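Local coordinates for chitin binding domain (PDB 3UAM), which probably binds chitin or a related polysaccharide and cleaves its chains oxidatively at a copper centre, at residues Leu144-Tyr157 with His181-Leu195. Numbering follows the deposited sequence.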
loop_
_atom_site.group_PDB
_atom_site.type_symbol
_atom_site.label_atom_id
_atom_site.label_comp_id
_atom_site.label_asym_id
_atom_site.label_seq_id
_atom_site.Cartn_x
_atom_site.Cartn_y
_atom_site.Cartn_z
ATOM N N LEU A 144 -5.064 -5.230 11.646
ATOM C CA LEU A 144 -4.646 -5.906 10.417
ATOM C C LEU A 144 -3.363 -6.672 10.668
ATOM O O LEU A 144 -2.459 -6.163 11.314
ATOM C CB LEU A 144 -4.404 -4.896 9.292
ATOM C CG LEU A 144 -5.594 -4.064 8.843
ATOM C CD1 LEU A 144 -5.185 -3.070 7.770
ATOM C CD2 LEU A 144 -6.648 -4.991 8.304
ATOM N N ALA A 145 -3.306 -7.894 10.146
ATOM C CA ALA A 145 -2.151 -8.797 10.316
ATOM C C ALA A 145 -1.964 -9.592 9.032
ATOM O O ALA A 145 -2.896 -9.748 8.234
ATOM C CB ALA A 145 -2.369 -9.748 11.507
ATOM N N ARG A 146 -0.762 -10.125 8.862
ATOM C CA ARG A 146 -0.393 -10.872 7.664
ATOM C C ARG A 146 -1.319 -12.071 7.433
ATOM O O ARG A 146 -1.673 -12.361 6.288
ATOM C CB ARG A 146 1.067 -11.336 7.794
ATOM C CG ARG A 146 2.043 -10.208 7.550
ATOM C CD ARG A 146 3.378 -10.476 8.195
ATOM N NE ARG A 146 4.359 -9.482 7.835
ATOM C CZ ARG A 146 4.400 -8.229 8.284
ATOM N NH1 ARG A 146 3.513 -7.736 9.151
ATOM N NH2 ARG A 146 5.382 -7.464 7.876
ATOM N N ALA A 147 -1.737 -12.726 8.515
ATOM C CA ALA A 147 -2.710 -13.842 8.469
ATOM C C ALA A 147 -4.077 -13.505 7.854
ATOM O O ALA A 147 -4.835 -14.423 7.516
ATOM C CB ALA A 147 -2.928 -14.404 9.876
ATOM N N HIS A 148 -4.399 -12.212 7.740
ATOM C CA HIS A 148 -5.655 -11.765 7.167
ATOM C C HIS A 148 -5.608 -11.672 5.668
ATOM O O HIS A 148 -6.657 -11.628 5.051
ATOM C CB HIS A 148 -6.058 -10.395 7.715
ATOM C CG HIS A 148 -6.257 -10.383 9.199
ATOM N ND1 HIS A 148 -5.868 -9.355 9.990
ATOM C CD2 HIS A 148 -6.817 -11.342 10.038
ATOM C CE1 HIS A 148 -6.180 -9.655 11.269
ATOM N NE2 HIS A 148 -6.771 -10.861 11.289
ATOM N N PHE A 149 -4.408 -11.618 5.092
ATOM C CA PHE A 149 -4.221 -11.395 3.675
ATOM C C PHE A 149 -3.859 -12.678 2.900
ATOM O O PHE A 149 -3.121 -13.537 3.403
ATOM C CB PHE A 149 -3.137 -10.327 3.463
ATOM C CG PHE A 149 -3.580 -8.945 3.855
ATOM C CD1 PHE A 149 -4.299 -8.165 2.967
ATOM C CD2 PHE A 149 -3.306 -8.447 5.109
ATOM C CE1 PHE A 149 -4.702 -6.897 3.305
ATOM C CE2 PHE A 149 -3.735 -7.195 5.485
ATOM C CZ PHE A 149 -4.431 -6.403 4.574
ATOM N N GLU A 150 -4.420 -12.803 1.691
ATOM C CA GLU A 150 -4.058 -13.860 0.765
ATOM C C GLU A 150 -2.555 -13.820 0.473
ATOM O O GLU A 150 -2.010 -12.758 0.179
ATOM C CB GLU A 150 -4.833 -13.720 -0.551
ATOM C CG GLU A 150 -6.312 -13.990 -0.457
ATOM C CD GLU A 150 -6.655 -15.454 -0.218
ATOM O OE1 GLU A 150 -5.789 -16.338 -0.449
ATOM O OE2 GLU A 150 -7.805 -15.729 0.188
ATOM N N PRO A 151 -1.884 -14.980 0.534
ATOM C CA PRO A 151 -0.443 -15.004 0.318
ATOM C C PRO A 151 -0.043 -14.594 -1.114
ATOM O O PRO A 151 1.057 -14.101 -1.332
ATOM C CB PRO A 151 -0.054 -16.465 0.647
ATOM C CG PRO A 151 -1.294 -17.258 0.428
ATOM C CD PRO A 151 -2.423 -16.327 0.813
ATOM N N ASP A 152 -0.948 -14.760 -2.065
ATOM C CA ASP A 152 -0.699 -14.333 -3.430
ATOM C C ASP A 152 -1.328 -12.964 -3.670
ATOM O O ASP A 152 -2.491 -12.752 -3.386
ATOM C CB ASP A 152 -1.249 -15.348 -4.427
ATOM C CG ASP A 152 -0.556 -16.684 -4.321
ATOM O OD1 ASP A 152 0.614 -16.758 -3.852
ATOM O OD2 ASP A 152 -1.182 -17.679 -4.686
ATOM N N PRO A 153 -0.547 -12.031 -4.213
ATOM C CA PRO A 153 -1.126 -10.709 -4.441
ATOM C C PRO A 153 -2.279 -10.783 -5.440
ATOM O O PRO A 153 -2.303 -11.644 -6.310
ATOM C CB PRO A 153 0.047 -9.879 -4.981
ATOM C CG PRO A 153 1.098 -10.862 -5.394
ATOM C CD PRO A 153 0.852 -12.138 -4.648
ATOM N N LEU A 154 -3.252 -9.898 -5.267
ATOM C CA LEU A 154 -4.328 -9.770 -6.240
ATOM C C LEU A 154 -3.749 -9.298 -7.577
ATOM O O LEU A 154 -4.103 -9.816 -8.623
ATOM C CB LEU A 154 -5.398 -8.794 -5.733
ATOM C CG LEU A 154 -6.543 -8.479 -6.701
ATOM C CD1 LEU A 154 -7.273 -9.778 -7.100
ATOM C CD2 LEU A 154 -7.460 -7.457 -6.047
ATOM N N LYS A 155 -2.817 -8.350 -7.527
ATOM C CA LYS A 155 -2.194 -7.829 -8.738
ATOM C C LYS A 155 -0.816 -7.226 -8.446
ATOM O O LYS A 155 -0.593 -6.636 -7.388
ATOM C CB LYS A 155 -3.106 -6.789 -9.386
ATOM C CG LYS A 155 -2.599 -6.270 -10.724
ATOM C CD LYS A 155 -3.162 -7.069 -11.863
ATOM C CE LYS A 155 -2.673 -6.524 -13.181
ATOM N NZ LYS A 155 -3.186 -7.477 -14.190
ATOM N N VAL A 156 0.109 -7.413 -9.381
ATOM C CA VAL A 156 1.444 -6.845 -9.257
ATOM C C VAL A 156 1.728 -6.101 -10.563
ATOM O O VAL A 156 1.424 -6.623 -11.638
ATOM C CB VAL A 156 2.513 -7.942 -9.050
ATOM C CG1 VAL A 156 3.895 -7.325 -8.911
ATOM C CG2 VAL A 156 2.200 -8.820 -7.826
ATOM N N TYR A 157 2.315 -4.908 -10.465
ATOM C CA TYR A 157 2.878 -4.216 -11.627
ATOM C C TYR A 157 4.371 -4.034 -11.389
ATOM O O TYR A 157 4.782 -3.248 -10.522
ATOM C CB TYR A 157 2.210 -2.853 -11.813
ATOM C CG TYR A 157 0.736 -2.929 -12.124
ATOM C CD1 TYR A 157 -0.197 -2.994 -11.100
ATOM C CD2 TYR A 157 0.275 -2.916 -13.456
ATOM C CE1 TYR A 157 -1.553 -3.054 -11.365
ATOM C CE2 TYR A 157 -1.087 -3.002 -13.738
ATOM C CZ TYR A 157 -1.992 -3.057 -12.675
ATOM O OH TYR A 157 -3.334 -3.113 -12.907
ATOM N N HIS A 181 -3.883 2.189 -12.273
ATOM C CA HIS A 181 -3.939 0.736 -12.421
ATOM C C HIS A 181 -5.364 0.311 -12.462
ATOM O O HIS A 181 -6.206 0.954 -11.839
ATOM C CB HIS A 181 -3.231 0.070 -11.259
ATOM C CG HIS A 181 -1.728 0.286 -11.267
ATOM N ND1 HIS A 181 -1.017 0.494 -10.144
ATOM C CD2 HIS A 181 -0.814 0.309 -12.322
ATOM C CE1 HIS A 181 0.290 0.623 -10.462
ATOM N NE2 HIS A 181 0.412 0.526 -11.793
ATOM N N GLU A 182 -5.652 -0.769 -13.175
ATOM C CA GLU A 182 -7.020 -1.297 -13.245
ATOM C C GLU A 182 -6.999 -2.810 -13.193
ATOM O O GLU A 182 -6.227 -3.453 -13.902
ATOM C CB GLU A 182 -7.742 -0.837 -14.529
ATOM C CG GLU A 182 -9.217 -1.263 -14.599
ATOM C CD GLU A 182 -10.028 -0.458 -15.610
ATOM O OE1 GLU A 182 -9.529 -0.273 -16.737
ATOM O OE2 GLU A 182 -11.157 0.017 -15.272
ATOM N N PHE A 183 -7.862 -3.378 -12.366
ATOM C CA PHE A 183 -8.016 -4.825 -12.296
ATOM C C PHE A 183 -9.405 -5.193 -11.784
ATOM O O PHE A 183 -10.160 -4.329 -11.347
ATOM C CB PHE A 183 -6.932 -5.432 -11.398
ATOM C CG PHE A 183 -6.711 -4.694 -10.106
ATOM C CD1 PHE A 183 -7.509 -4.936 -9.012
ATOM C CD2 PHE A 183 -5.651 -3.796 -9.972
ATOM C CE1 PHE A 183 -7.282 -4.278 -7.813
ATOM C CE2 PHE A 183 -5.425 -3.122 -8.776
ATOM C CZ PHE A 183 -6.242 -3.365 -7.695
ATOM N N ASN A 184 -9.724 -6.478 -11.816
ATOM C CA ASN A 184 -11.007 -6.937 -11.337
ATOM C C ASN A 184 -10.881 -7.400 -9.918
ATOM O O ASN A 184 -9.970 -8.169 -9.593
ATOM C CB ASN A 184 -11.525 -8.081 -12.189
ATOM C CG ASN A 184 -11.835 -7.639 -13.589
ATOM O OD1 ASN A 184 -10.996 -7.761 -14.474
ATOM N ND2 ASN A 184 -13.022 -7.065 -13.794
ATOM N N LEU A 185 -11.806 -6.960 -9.071
ATOM C CA LEU A 185 -11.866 -7.463 -7.708
ATOM C C LEU A 185 -12.295 -8.929 -7.730
ATOM O O LEU A 185 -13.106 -9.325 -8.572
ATOM C CB LEU A 185 -12.858 -6.641 -6.858
ATOM C CG LEU A 185 -12.526 -5.176 -6.587
ATOM C CD1 LEU A 185 -13.655 -4.481 -5.813
ATOM C CD2 LEU A 185 -11.196 -5.062 -5.857
ATOM N N PRO A 186 -11.781 -9.735 -6.790
ATOM C CA PRO A 186 -12.195 -11.139 -6.715
ATOM C C PRO A 186 -13.579 -11.289 -6.066
ATOM O O PRO A 186 -14.243 -10.299 -5.785
ATOM C CB PRO A 186 -11.109 -11.764 -5.847
ATOM C CG PRO A 186 -10.702 -10.658 -4.934
ATOM C CD PRO A 186 -10.884 -9.372 -5.684
ATOM N N THR A 187 -13.988 -12.529 -5.841
ATOM C CA THR A 187 -15.264 -12.866 -5.211
ATOM C C THR A 187 -15.186 -12.755 -3.682
ATOM O O THR A 187 -14.400 -13.455 -3.051
ATOM C CB THR A 187 -15.652 -14.303 -5.594
ATOM O OG1 THR A 187 -15.760 -14.377 -7.023
ATOM C CG2 THR A 187 -16.990 -14.750 -4.927
ATOM N N ARG A 188 -15.981 -11.859 -3.106
ATOM C CA ARG A 188 -16.006 -11.618 -1.653
ATOM C C ARG A 188 -17.396 -11.112 -1.238
ATOM O O ARG A 188 -18.178 -10.646 -2.072
ATOM C CB ARG A 188 -14.980 -10.546 -1.244
ATOM C CG ARG A 188 -13.492 -10.852 -1.431
ATOM C CD ARG A 188 -13.015 -11.961 -0.523
ATOM N NE ARG A 188 -11.574 -12.153 -0.572
ATOM C CZ ARG A 188 -10.909 -12.823 -1.516
ATOM N NH1 ARG A 188 -11.544 -13.363 -2.544
ATOM N NH2 ARG A 188 -9.588 -12.943 -1.445
ATOM N N THR A 189 -17.697 -11.228 0.052
ATOM C CA THR A 189 -18.829 -10.546 0.673
ATOM C C THR A 189 -18.364 -9.822 1.945
ATOM O O THR A 189 -17.425 -10.253 2.608
ATOM C CB THR A 189 -19.917 -11.549 1.077
ATOM O OG1 THR A 189 -20.027 -12.529 0.045
ATOM C CG2 THR A 189 -21.261 -10.859 1.265
ATOM N N GLY A 190 -19.029 -8.717 2.281
ATOM C CA GLY A 190 -18.749 -8.018 3.535
ATOM C C GLY A 190 -17.471 -7.197 3.474
ATOM O O GLY A 190 -16.967 -6.893 2.408
ATOM N N TYR A 191 -16.955 -6.850 4.650
ATOM C CA TYR A 191 -15.806 -5.942 4.773
ATOM C C TYR A 191 -14.492 -6.662 4.434
ATOM O O TYR A 191 -14.205 -7.774 4.937
ATOM C CB TYR A 191 -15.761 -5.344 6.186
ATOM C CG TYR A 191 -14.540 -4.513 6.540
ATOM C CD1 TYR A 191 -13.969 -3.621 5.637
ATOM C CD2 TYR A 191 -14.001 -4.589 7.804
ATOM C CE1 TYR A 191 -12.863 -2.869 5.985
ATOM C CE2 TYR A 191 -12.910 -3.836 8.172
ATOM C CZ TYR A 191 -12.337 -2.977 7.265
ATOM O OH TYR A 191 -11.242 -2.245 7.676
ATOM N N HIS A 192 -13.738 -6.032 3.538
ATOM C CA HIS A 192 -12.437 -6.492 3.121
ATOM C C HIS A 192 -11.487 -5.339 2.957
ATOM O O HIS A 192 -11.906 -4.169 2.783
ATOM C CB HIS A 192 -12.558 -7.298 1.851
ATOM C CG HIS A 192 -13.184 -8.629 2.088
ATOM N ND1 HIS A 192 -12.483 -9.676 2.561
ATOM C CD2 HIS A 192 -14.514 -9.034 2.019
ATOM C CE1 HIS A 192 -13.328 -10.717 2.766
ATOM N NE2 HIS A 192 -14.568 -10.322 2.426
ATOM N N VAL A 193 -10.204 -5.646 3.093
ATOM C CA VAL A 193 -9.174 -4.636 2.919
ATOM C C VAL A 193 -8.335 -4.926 1.689
ATOM O O VAL A 193 -7.893 -6.040 1.486
ATOM C CB VAL A 193 -8.321 -4.500 4.185
ATOM C CG1 VAL A 193 -7.081 -3.645 3.918
ATOM C CG2 VAL A 193 -9.196 -3.947 5.306
ATOM N N LEU A 194 -8.159 -3.903 0.850
ATOM C CA LEU A 194 -7.227 -3.919 -0.260
ATOM C C LEU A 194 -6.029 -3.094 0.153
ATOM O O LEU A 194 -6.150 -1.873 0.377
ATOM C CB LEU A 194 -7.877 -3.315 -1.501
ATOM C CG LEU A 194 -7.057 -3.299 -2.810
ATOM C CD1 LEU A 194 -6.814 -4.689 -3.329
ATOM C CD2 LEU A 194 -7.774 -2.462 -3.869
ATOM N N LEU A 195 -4.888 -3.748 0.310
ATOM C CA LEU A 195 -3.668 -3.072 0.687
ATOM C C LEU A 195 -2.871 -2.783 -0.576
ATOM O O LEU A 195 -2.444 -3.702 -1.286
ATOM C CB LEU A 195 -2.847 -3.935 1.641
ATOM C CG LEU A 195 -1.439 -3.426 1.971
ATOM C CD1 LEU A 195 -1.552 -2.088 2.693
ATOM C CD2 LEU A 195 -0.690 -4.476 2.786
HETATM O O HOH W 1 -3.801 -1.792 -15.169
#
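The two sheets of the beta-sandwich meet where edge strand 155-158 faces strand 179-184, through Y157 and H181. Their rings stack face to face, centroids 3.6 Å apart and planes 8° from parallel. CD2 of H181 sits over the centre of the Y157 ring, and CE1 of Y157 comes to 3.3 Å from CG of H181. H181 ND1 is hydrogen-bonded to the hydroxyl of Y131, on strand 126-133, which should fix the rotation of the imidazole. At the far end of the phenol, a water lies 2.7 Å from Y157 OH and accepts a hydrogen bond from the backbone N-H of E182, so it bridges the two strands.

F183 takes the next place inward. K155 CB covers one face of its ring, and Y157 OH meets its edge in plane. L154 fills the middle of the contact. With CG anti to the backbone N (chi1 176°), its two methyls reach across and part there. CD2 goes to F183 CE1 at 3.6 Å and to L194 CD1, while CD1 rests on P186 CD at 3.9 Å. L154 and K155 form a classic beta bulge opposite Y131, which lets both point at the other sheet.

L144 and F149 lie in the loop leading to strand 155-158 and pack on strand 190-200, which belongs to the same mixed sheet. F149 runs obliquely to V193, with CZ 3.9 Å from V193 CG1. It crosses L195 at about a right angle, CE1 against L195 CB. L144 CD2 meets V193 CG2 tip to tip. At the outer side, E150 OE2 lies 3.7 Å from R188 NH2. This is a long salt bridge of charges alone, since the oxygen is well out of the guanidinium plane. The arrangement forms the partly buried side of an immunoglobulin-like (E-set) beta-sandwich, the core fold of LPMO domains, where strand 155-158 faces strand 179-184.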